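Local atomic coordinates of extracellular solute-binding protein family 1 (Pseudothermotoga lettingae, PDB entry 5CI5), a protein that probably delivers a sugar to an ABC transporter as its extracellular solute-binding protein, and binds alpha-D-tagatose. Residues D137-E149 / D278-Y290. Sequence-based numbering, arbitrary orientation.
With T6T (alpha-D-tagatopyranose), chain C.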
ATOM      1  N   ASP A 137      -6.318  -0.630   3.136  1.00  7.57           N
ATOM      2  CA  ASP A 137      -6.510  -1.199   1.822  1.00  7.99           C
ATOM      3  C   ASP A 137      -6.068  -2.654   1.832  1.00  8.12           C
ATOM      4  O   ASP A 137      -5.491  -3.141   2.809  1.00  7.88           O
ATOM      5  CB  ASP A 137      -5.717  -0.407   0.757  1.00  7.17           C
ATOM      6  CG  ASP A 137      -4.184  -0.448   0.979  1.00 12.85           C
ATOM      7  OD1 ASP A 137      -3.637  -1.560   1.106  1.00 11.86           O
ATOM      8  OD2 ASP A 137      -3.531   0.640   1.028  1.00  9.47           O
ATOM      9  N   CYS A 138      -6.356  -3.348   0.736  1.00  8.90           N
ATOM     10  CA  CYS A 138      -5.657  -4.596   0.454  1.00  8.85           C
ATOM     11  C   CYS A 138      -5.389  -4.577  -1.038  1.00 10.15           C
ATOM     12  O   CYS A 138      -5.972  -3.771  -1.782  1.00  9.06           O
ATOM     13  CB  CYS A 138      -6.452  -5.840   0.887  1.00 10.26           C
ATOM     14  SG  CYS A 138      -8.011  -6.098   0.072  1.00 12.54           S
ATOM     15  N   ARG A 139      -4.471  -5.425  -1.472  1.00  8.43           N
ATOM     16  CA  ARG A 139      -4.046  -5.385  -2.869  1.00  6.66           C
ATOM     17  C   ARG A 139      -4.704  -6.451  -3.703  1.00  8.63           C
ATOM     18  O   ARG A 139      -4.901  -7.601  -3.279  1.00  7.93           O
ATOM     19  CB  ARG A 139      -2.522  -5.477  -2.966  1.00  7.28           C
ATOM     20  CG  ARG A 139      -1.869  -4.108  -3.014  1.00  5.66           C
ATOM     21  CD  ARG A 139      -0.363  -4.097  -2.839  1.00  7.09           C
ATOM     22  NE  ARG A 139       0.165  -2.790  -3.246  1.00  7.28           N
ATOM     23  CZ  ARG A 139       0.156  -1.693  -2.495  1.00  7.25           C
ATOM     24  NH1 ARG A 139      -0.312  -1.739  -1.254  1.00  8.37           N
ATOM     25  NH2 ARG A 139       0.638  -0.545  -2.983  1.00  8.02           N
ATOM     26  N   LEU A 140      -5.052  -6.006  -4.900  1.00  7.38           N
ATOM     27  CA  LEU A 140      -5.901  -6.735  -5.844  1.00  6.27           C
ATOM     28  C   LEU A 140      -5.423  -6.518  -7.264  1.00  8.00           C
ATOM     29  O   LEU A 140      -4.539  -5.690  -7.516  1.00  8.30           O
ATOM     30  CB  LEU A 140      -7.355  -6.274  -5.726  1.00  9.50           C
ATOM     31  CG  LEU A 140      -8.011  -6.387  -4.353  1.00 18.72           C
ATOM     32  CD1 LEU A 140      -9.219  -5.476  -4.281  1.00 20.55           C
ATOM     33  CD2 LEU A 140      -8.403  -7.815  -4.088  1.00 16.42           C
ATOM     34  N   LEU A 141      -6.015  -7.268  -8.185  1.00  8.98           N
ATOM     35  CA  LEU A 141      -5.884  -6.941  -9.597  1.00  9.65           C
ATOM     36  C   LEU A 141      -6.780  -5.741  -9.892  1.00  8.65           C
ATOM     37  O   LEU A 141      -7.985  -5.789  -9.653  1.00 11.15           O
ATOM     38  CB  LEU A 141      -6.265  -8.121 -10.467  1.00  7.55           C
ATOM     39  CG  LEU A 141      -6.107  -7.927 -11.957  1.00  8.24           C
ATOM     40  CD1 LEU A 141      -4.634  -7.963 -12.340  1.00 13.52           C
ATOM     41  CD2 LEU A 141      -6.901  -8.969 -12.734  1.00 10.07           C
ATOM     42  N   LEU A 142      -6.153  -4.680 -10.390  1.00  7.51           N
ATOM     43  CA  LEU A 142      -6.828  -3.514 -10.978  1.00  7.34           C
ATOM     44  C   LEU A 142      -6.795  -3.660 -12.484  1.00  6.64           C
ATOM     45  O   LEU A 142      -5.736  -3.933 -13.033  1.00 10.28           O
ATOM     46  CB  LEU A 142      -6.104  -2.231 -10.539  1.00  8.61           C
ATOM     47  CG  LEU A 142      -6.654  -0.892 -11.016  1.00  8.90           C
ATOM     48  CD1 LEU A 142      -7.982  -0.555 -10.340  1.00 10.44           C
ATOM     49  CD2 LEU A 142      -5.615   0.211 -10.719  1.00  8.97           C
ATOM     50  N   TYR A 143      -7.933  -3.517 -13.159  1.00  9.54           N
ATOM     51  CA  TYR A 143      -7.926  -3.733 -14.590  1.00 12.27           C
ATOM     52  C   TYR A 143      -8.927  -2.864 -15.329  1.00 11.86           C
ATOM     53  O   TYR A 143      -9.896  -2.370 -14.758  1.00 10.14           O
ATOM     54  CB  TYR A 143      -8.168  -5.226 -14.888  1.00  8.72           C
ATOM     55  CG  TYR A 143      -9.545  -5.754 -14.537  1.00  8.99           C
ATOM     56  CD1 TYR A 143      -9.839  -6.179 -13.238  1.00 12.17           C
ATOM     57  CD2 TYR A 143     -10.541  -5.872 -15.507  1.00 13.62           C
ATOM     58  CE1 TYR A 143     -11.081  -6.671 -12.913  1.00 15.17           C
ATOM     59  CE2 TYR A 143     -11.795  -6.365 -15.184  1.00 18.12           C
ATOM     60  CZ  TYR A 143     -12.054  -6.771 -13.895  1.00 22.95           C
ATOM     61  OH  TYR A 143     -13.296  -7.262 -13.563  1.00 24.15           O
ATOM     62  N   ASN A 144      -8.662  -2.730 -16.629  1.00  9.21           N
ATOM     63  CA  ASN A 144      -9.320  -1.798 -17.521  1.00 10.62           C
ATOM     64  C   ASN A 144     -10.284  -2.578 -18.402  1.00 11.36           C
ATOM     65  O   ASN A 144      -9.863  -3.390 -19.218  1.00 11.71           O
ATOM     66  CB  ASN A 144      -8.247  -1.066 -18.346  1.00 10.46           C
ATOM     67  CG  ASN A 144      -8.817  -0.022 -19.306  1.00 13.92           C
ATOM     68  OD1 ASN A 144      -9.801  -0.263 -19.999  1.00 13.89           O
ATOM     69  ND2 ASN A 144      -8.200   1.150 -19.329  1.00 12.87           N
ATOM     70  N   LYS A 145     -11.577  -2.314 -18.249  1.00  8.84           N
ATOM     71  CA  LYS A 145     -12.601  -3.075 -18.947  1.00 12.33           C
ATOM     72  C   LYS A 145     -12.574  -2.857 -20.455  1.00 13.83           C
ATOM     73  O   LYS A 145     -12.737  -3.809 -21.232  1.00 14.63           O
ATOM     74  CB  LYS A 145     -13.969  -2.701 -18.398  1.00 15.58           C
ATOM     75  CG  LYS A 145     -14.270  -3.278 -17.015  1.00 22.36           C
ATOM     76  CD  LYS A 145     -15.663  -2.830 -16.581  1.00 30.70           C
ATOM     77  CE  LYS A 145     -16.348  -3.828 -15.680  1.00 42.31           C
ATOM     78  NZ  LYS A 145     -17.796  -3.476 -15.558  1.00 45.43           N
ATOM     79  N   ALA A 146     -12.353  -1.612 -20.861  1.00 13.57           N
ATOM     80  CA  ALA A 146     -12.397  -1.266 -22.273  1.00 14.69           C
ATOM     81  C   ALA A 146     -11.273  -1.948 -23.024  1.00 13.29           C
ATOM     82  O   ALA A 146     -11.434  -2.319 -24.185  1.00 12.92           O
ATOM     83  CB  ALA A 146     -12.306   0.235 -22.459  1.00 18.36           C
HETATM   84  N   MSE A 147     -10.126  -2.098 -22.362  1.00 12.44           N
HETATM   85  CA  MSE A 147      -8.980  -2.747 -22.978  1.00 12.89           C
HETATM   86  C   MSE A 147      -9.224  -4.237 -23.114  1.00 13.40           C
HETATM   87  O   MSE A 147      -8.849  -4.809 -24.125  1.00 12.83           O
HETATM   88  CB  MSE A 147      -7.707  -2.467 -22.194  1.00 11.25           C
HETATM   89  CG  MSE A 147      -7.312  -1.010 -22.240  1.00 15.02           C
HETATM   90 SE   MSE A 147      -5.643  -0.667 -21.339  0.68 11.73          SE
HETATM   91  CE  MSE A 147      -4.437  -1.395 -22.665  1.00 10.95           C
ATOM     92  N   PHE A 148      -9.873  -4.864 -22.133  1.00 10.08           N
ATOM     93  CA  PHE A 148     -10.245  -6.278 -22.258  1.00 10.53           C
ATOM     94  C   PHE A 148     -11.155  -6.455 -23.474  1.00 13.25           C
ATOM     95  O   PHE A 148     -10.922  -7.302 -24.354  1.00 14.20           O
ATOM     96  CB  PHE A 148     -10.934  -6.773 -20.976  1.00 11.25           C
ATOM     97  CG  PHE A 148      -9.978  -7.362 -19.965  1.00 12.95           C
ATOM     98  CD1 PHE A 148      -8.991  -6.581 -19.388  1.00 12.63           C
ATOM     99  CD2 PHE A 148     -10.078  -8.685 -19.586  1.00 17.83           C
ATOM    100  CE1 PHE A 148      -8.123  -7.118 -18.460  1.00 10.49           C
ATOM    101  CE2 PHE A 148      -9.219  -9.215 -18.673  1.00 17.03           C
ATOM    102  CZ  PHE A 148      -8.235  -8.435 -18.113  1.00 13.30           C
ATOM    103  N   GLU A 149     -12.163  -5.600 -23.542  1.00 12.01           N
ATOM    104  CA  GLU A 149     -13.138  -5.690 -24.622  1.00 14.02           C
ATOM    105  C   GLU A 149     -12.471  -5.524 -25.980  1.00 19.69           C
ATOM    106  O   GLU A 149     -12.736  -6.291 -26.911  1.00 18.51           O
ATOM    107  CB  GLU A 149     -14.241  -4.649 -24.420  1.00 15.68           C
ATOM    108  CG  GLU A 149     -15.362  -4.747 -25.456  1.00 23.08           C
ATOM    109  CD  GLU A 149     -16.429  -3.686 -25.294  1.00 21.39           C
ATOM    110  OE1 GLU A 149     -16.378  -2.878 -24.341  1.00 27.54           O
ATOM    111  OE2 GLU A 149     -17.328  -3.652 -26.148  1.00 22.79           O
ATOM    112  N   ASP A 278     -13.470  10.118 -17.484  1.00 21.17           N
ATOM    113  CA  ASP A 278     -14.243   9.267 -18.378  1.00 32.80           C
ATOM    114  C   ASP A 278     -14.040   7.784 -18.083  1.00 29.11           C
ATOM    115  O   ASP A 278     -14.758   6.955 -18.630  1.00 25.33           O
ATOM    116  CB  ASP A 278     -13.884   9.542 -19.843  1.00 45.16           C
ATOM    117  CG  ASP A 278     -14.349  10.915 -20.322  1.00 55.79           C
ATOM    118  OD1 ASP A 278     -15.384  11.414 -19.824  1.00 57.26           O
ATOM    119  OD2 ASP A 278     -13.674  11.491 -21.205  1.00 58.53           O
ATOM    120  N   ILE A 279     -13.074   7.444 -17.230  1.00 25.40           N
ATOM    121  CA  ILE A 279     -12.836   6.033 -16.910  1.00 20.76           C
ATOM    122  C   ILE A 279     -13.758   5.501 -15.822  1.00 21.89           C
ATOM    123  O   ILE A 279     -13.812   4.286 -15.587  1.00 17.48           O
ATOM    124  CB  ILE A 279     -11.384   5.800 -16.495  1.00 19.06           C
ATOM    125  CG1 ILE A 279     -10.978   4.362 -16.845  1.00 23.62           C
ATOM    126  CG2 ILE A 279     -11.156   6.077 -14.990  1.00 15.63           C
ATOM    127  CD1 ILE A 279      -9.534   4.196 -17.019  1.00 32.86           C
ATOM    128  N   ALA A 280     -14.500   6.380 -15.155  1.00 22.06           N
ATOM    129  CA  ALA A 280     -15.446   5.912 -14.150  1.00 17.99           C
ATOM    130  C   ALA A 280     -16.347   4.859 -14.778  1.00 22.49           C
ATOM    131  O   ALA A 280     -16.857   5.049 -15.888  1.00 26.59           O
ATOM    132  CB  ALA A 280     -16.277   7.075 -13.585  1.00 21.97           C
ATOM    133  N   GLY A 281     -16.486   3.730 -14.095  1.00 24.55           N
ATOM    134  CA  GLY A 281     -17.290   2.628 -14.579  1.00 26.80           C
ATOM    135  C   GLY A 281     -16.622   1.741 -15.611  1.00 24.38           C
ATOM    136  O   GLY A 281     -17.210   0.755 -16.043  1.00 29.04           O
ATOM    137  N   LYS A 282     -15.396   2.074 -16.006  1.00 14.87           N
ATOM    138  CA  LYS A 282     -14.728   1.345 -17.060  1.00 17.09           C
ATOM    139  C   LYS A 282     -13.472   0.622 -16.559  1.00 12.96           C
ATOM    140  O   LYS A 282     -12.621   0.219 -17.342  1.00 16.01           O
ATOM    141  CB  LYS A 282     -14.387   2.296 -18.193  1.00 19.36           C
ATOM    142  CG  LYS A 282     -15.610   3.054 -18.729  1.00 24.49           C
ATOM    143  CD  LYS A 282     -15.229   3.952 -19.897  1.00 31.11           C
ATOM    144  CE  LYS A 282     -16.449   4.667 -20.473  1.00 36.35           C
ATOM    145  NZ  LYS A 282     -17.193   5.468 -19.444  1.00 40.19           N
ATOM    146  N   TYR A 283     -13.389   0.466 -15.245  1.00 11.98           N
ATOM    147  CA  TYR A 283     -12.299  -0.264 -14.613  1.00 12.09           C
ATOM    148  C   TYR A 283     -12.870  -1.008 -13.425  1.00 12.35           C
ATOM    149  O   TYR A 283     -13.938  -0.650 -12.908  1.00 11.97           O
ATOM    150  CB  TYR A 283     -11.176   0.685 -14.171  1.00 10.97           C
ATOM    151  CG  TYR A 283     -11.515   1.491 -12.937  1.00 11.99           C
ATOM    152  CD1 TYR A 283     -12.123   2.745 -13.049  1.00 11.97           C
ATOM    153  CD2 TYR A 283     -11.239   1.010 -11.652  1.00 11.46           C
ATOM    154  CE1 TYR A 283     -12.449   3.471 -11.950  1.00 12.68           C
ATOM    155  CE2 TYR A 283     -11.556   1.736 -10.543  1.00 13.43           C
ATOM    156  CZ  TYR A 283     -12.154   2.974 -10.689  1.00 14.59           C
ATOM    157  OH  TYR A 283     -12.486   3.724  -9.586  1.00 15.55           O
ATOM    158  N   SER A 284     -12.191  -2.074 -12.988  1.00 10.28           N
ATOM    159  CA  SER A 284     -12.622  -2.769 -11.787  1.00 11.72           C
ATOM    160  C   SER A 284     -11.463  -3.410 -11.045  1.00 12.66           C
ATOM    161  O   SER A 284     -10.290  -3.175 -11.380  1.00 10.31           O
ATOM    162  CB  SER A 284     -13.647  -3.834 -12.122  1.00 18.78           C
ATOM    163  OG  SER A 284     -14.351  -4.158 -10.932  1.00 18.75           O
ATOM    164  N   VAL A 285     -11.805  -4.196 -10.028  1.00 10.05           N
ATOM    165  CA  VAL A 285     -10.826  -4.946  -9.278  1.00  9.99           C
ATOM    166  C   VAL A 285     -11.302  -6.376  -9.139  1.00 12.45           C
ATOM    167  O   VAL A 285     -12.484  -6.661  -9.274  1.00 13.14           O
ATOM    168  CB  VAL A 285     -10.584  -4.346  -7.873  1.00 12.89           C
ATOM    169  CG1 VAL A 285      -9.954  -2.981  -7.992  1.00 10.97           C
ATOM    170  CG2 VAL A 285     -11.900  -4.266  -7.101  1.00  9.89           C
ATOM    171  N   ALA A 286     -10.365  -7.274  -8.872  1.00 10.24           N
ATOM    172  CA  ALA A 286     -10.661  -8.672  -8.630  1.00  7.71           C
ATOM    173  C   ALA A 286      -9.561  -9.239  -7.776  1.00 10.03           C
ATOM    174  O   ALA A 286      -8.455  -8.692  -7.734  1.00  8.99           O
ATOM    175  CB  ALA A 286     -10.762  -9.449  -9.929  1.00 10.77           C
ATOM    176  N   LEU A 287      -9.844 -10.343  -7.106  1.00 10.09           N
ATOM    177  CA  LEU A 287      -8.786 -11.087  -6.449  1.00  9.96           C
ATOM    178  C   LEU A 287      -7.629 -11.298  -7.434  1.00  6.41           C
ATOM    179  O   LEU A 287      -7.843 -11.704  -8.576  1.00 10.01           O
ATOM    180  CB  LEU A 287      -9.323 -12.425  -5.961  1.00 11.54           C
ATOM    181  CG  LEU A 287      -8.357 -13.373  -5.261  1.00  8.72           C
ATOM    182  CD1 LEU A 287      -7.800 -12.774  -3.975  1.00 10.55           C
ATOM    183  CD2 LEU A 287      -9.086 -14.677  -4.952  1.00 13.35           C
ATOM    184  N   HIS A 288      -6.398 -11.012  -7.012  1.00  7.99           N
ATOM    185  CA  HIS A 288      -5.313 -11.142  -7.958  1.00  8.32           C
ATOM    186  C   HIS A 288      -5.196 -12.618  -8.371  1.00  7.57           C
ATOM    187  O   HIS A 288      -5.328 -13.533  -7.538  1.00  8.90           O
ATOM    188  CB  HIS A 288      -3.988 -10.641  -7.383  1.00  6.82           C
ATOM    189  CG  HIS A 288      -2.915 -10.420  -8.413  1.00  7.98           C
ATOM    190  ND1 HIS A 288      -2.150 -11.443  -8.927  1.00  7.06           N
ATOM    191  CD2 HIS A 288      -2.464  -9.283  -8.994  1.00  6.26           C
ATOM    192  CE1 HIS A 288      -1.273 -10.945  -9.782  1.00  7.93           C
ATOM    193  NE2 HIS A 288      -1.459  -9.634  -9.857  1.00  8.05           N
ATOM    194  N   PRO A 289      -4.970 -12.861  -9.665  1.00  9.49           N
ATOM    195  CA  PRO A 289      -4.697 -14.235 -10.103  1.00  9.57           C
ATOM    196  C   PRO A 289      -3.627 -14.921  -9.249  1.00  8.12           C
ATOM    197  O   PRO A 289      -2.642 -14.285  -8.839  1.00  8.61           O
ATOM    198  CB  PRO A 289      -4.211 -14.045 -11.544  1.00 10.09           C
ATOM    199  CG  PRO A 289      -4.945 -12.825 -11.999  1.00 11.43           C
ATOM    200  CD  PRO A 289      -4.973 -11.916 -10.797  1.00  8.56           C
ATOM    201  N   TYR A 290      -3.823 -16.210  -8.989  1.00  8.50           N
ATOM    202  CA  TYR A 290      -2.917 -16.933  -8.103  1.00  7.61           C
ATOM    203  C   TYR A 290      -2.596 -18.319  -8.665  1.00 10.86           C
ATOM    204  O   TYR A 290      -3.159 -18.757  -9.684  1.00 11.83           O
ATOM    205  CB  TYR A 290      -3.511 -17.009  -6.682  1.00  9.09           C
ATOM    206  CG  TYR A 290      -4.810 -17.781  -6.572  1.00 10.11           C
ATOM    207  CD1 TYR A 290      -4.813 -19.145  -6.331  1.00 13.96           C
ATOM    208  CD2 TYR A 290      -6.024 -17.140  -6.691  1.00 11.97           C
ATOM    209  CE1 TYR A 290      -6.005 -19.848  -6.218  1.00 18.25           C
ATOM    210  CE2 TYR A 290      -7.215 -17.831  -6.582  1.00 15.17           C
ATOM    211  CZ  TYR A 290      -7.196 -19.189  -6.341  1.00 23.31           C
ATOM    212  OH  TYR A 290      -8.377 -19.878  -6.227  1.00 27.46           O
TER
HETATM  213  O3  T6T C 501      -0.896   0.213   0.679  1.00  7.87           O
HETATM  214  C3  T6T C 501      -0.349   1.486   1.008  1.00  7.35           C
HETATM  215  C4  T6T C 501       0.987   1.275   1.721  1.00  6.93           C
HETATM  216  O4  T6T C 501       0.809   0.401   2.844  1.00  7.46           O
HETATM  217  C5  T6T C 501       1.963   0.688   0.725  1.00  6.51           C
HETATM  218  O5  T6T C 501       3.235   0.481   1.343  1.00  8.17           O
HETATM  219  C6  T6T C 501       2.087   1.597  -0.493  1.00  6.41           C
HETATM  220  O6  T6T C 501       0.804   1.733  -1.103  1.00  8.35           O
HETATM  221  C2  T6T C 501      -0.186   2.297  -0.237  1.00  5.91           C
HETATM  222  O2  T6T C 501       0.196   3.634   0.110  1.00  7.34           O
HETATM  223  C1  T6T C 501      -1.502   2.361  -1.042  1.00  8.87           C
HETATM  224  O1  T6T C 501      -2.578   2.825  -0.312  1.00  8.76           O
HETATM  225  O   HOH W   1      -5.588 -10.067  -4.310  1.00  8.16           O
HETATM  226  O   HOH W   2     -14.058  -8.133 -11.011  1.00 22.81           O
HETATM  227  O   HOH W   3     -11.823   1.338 -19.600  1.00 35.66           O
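Leu142 and Val285 sit side by side as a non-hydrogen-bonded antiparallel pair on the face of Tyr283 and Asn144, and this buried side packs closely under helix 268-275: Leu142 CD1 rests 3.9 Å from Val285 CG1 and reaches obliquely to Tyr283 CD2. Hydrogen-bonded pairs flank it, with Leu141 N giving to Ala286 O at 2.9 Å and Tyr143 N to Ser284 O. On the face of Leu141, Ser284 and Ala286, the Tyr143 ring lies over the neighbouring strand, its CG between backbone N and carbonyl carbon (chi1 67°), bringing OH to 3.7 Å from Ser284 CB. With an alanine here, Ser284 and Ala286 would probably lose their aromatic cover, and Pro155 O and the water on Val285 O their hydroxyl partner. Strands 140-144 and 283-286, with 261-264, form a three-stranded antiparallel sheet in one lobe of this periplasmic-binding-protein fold; just before it Asp137 and Arg139 grip the tagatose, Arg139 NH1 meeting T6T O3 edge-on at 2.8 Å. The opposite end is looser and wetter. Lys145 N hydrogen-bonds to Lys282 O (2.9 Å), and a water bridges that oxygen to Asn144 OD1, which caps the helix by accepting from Met147 N while ND2 bonds Asn257.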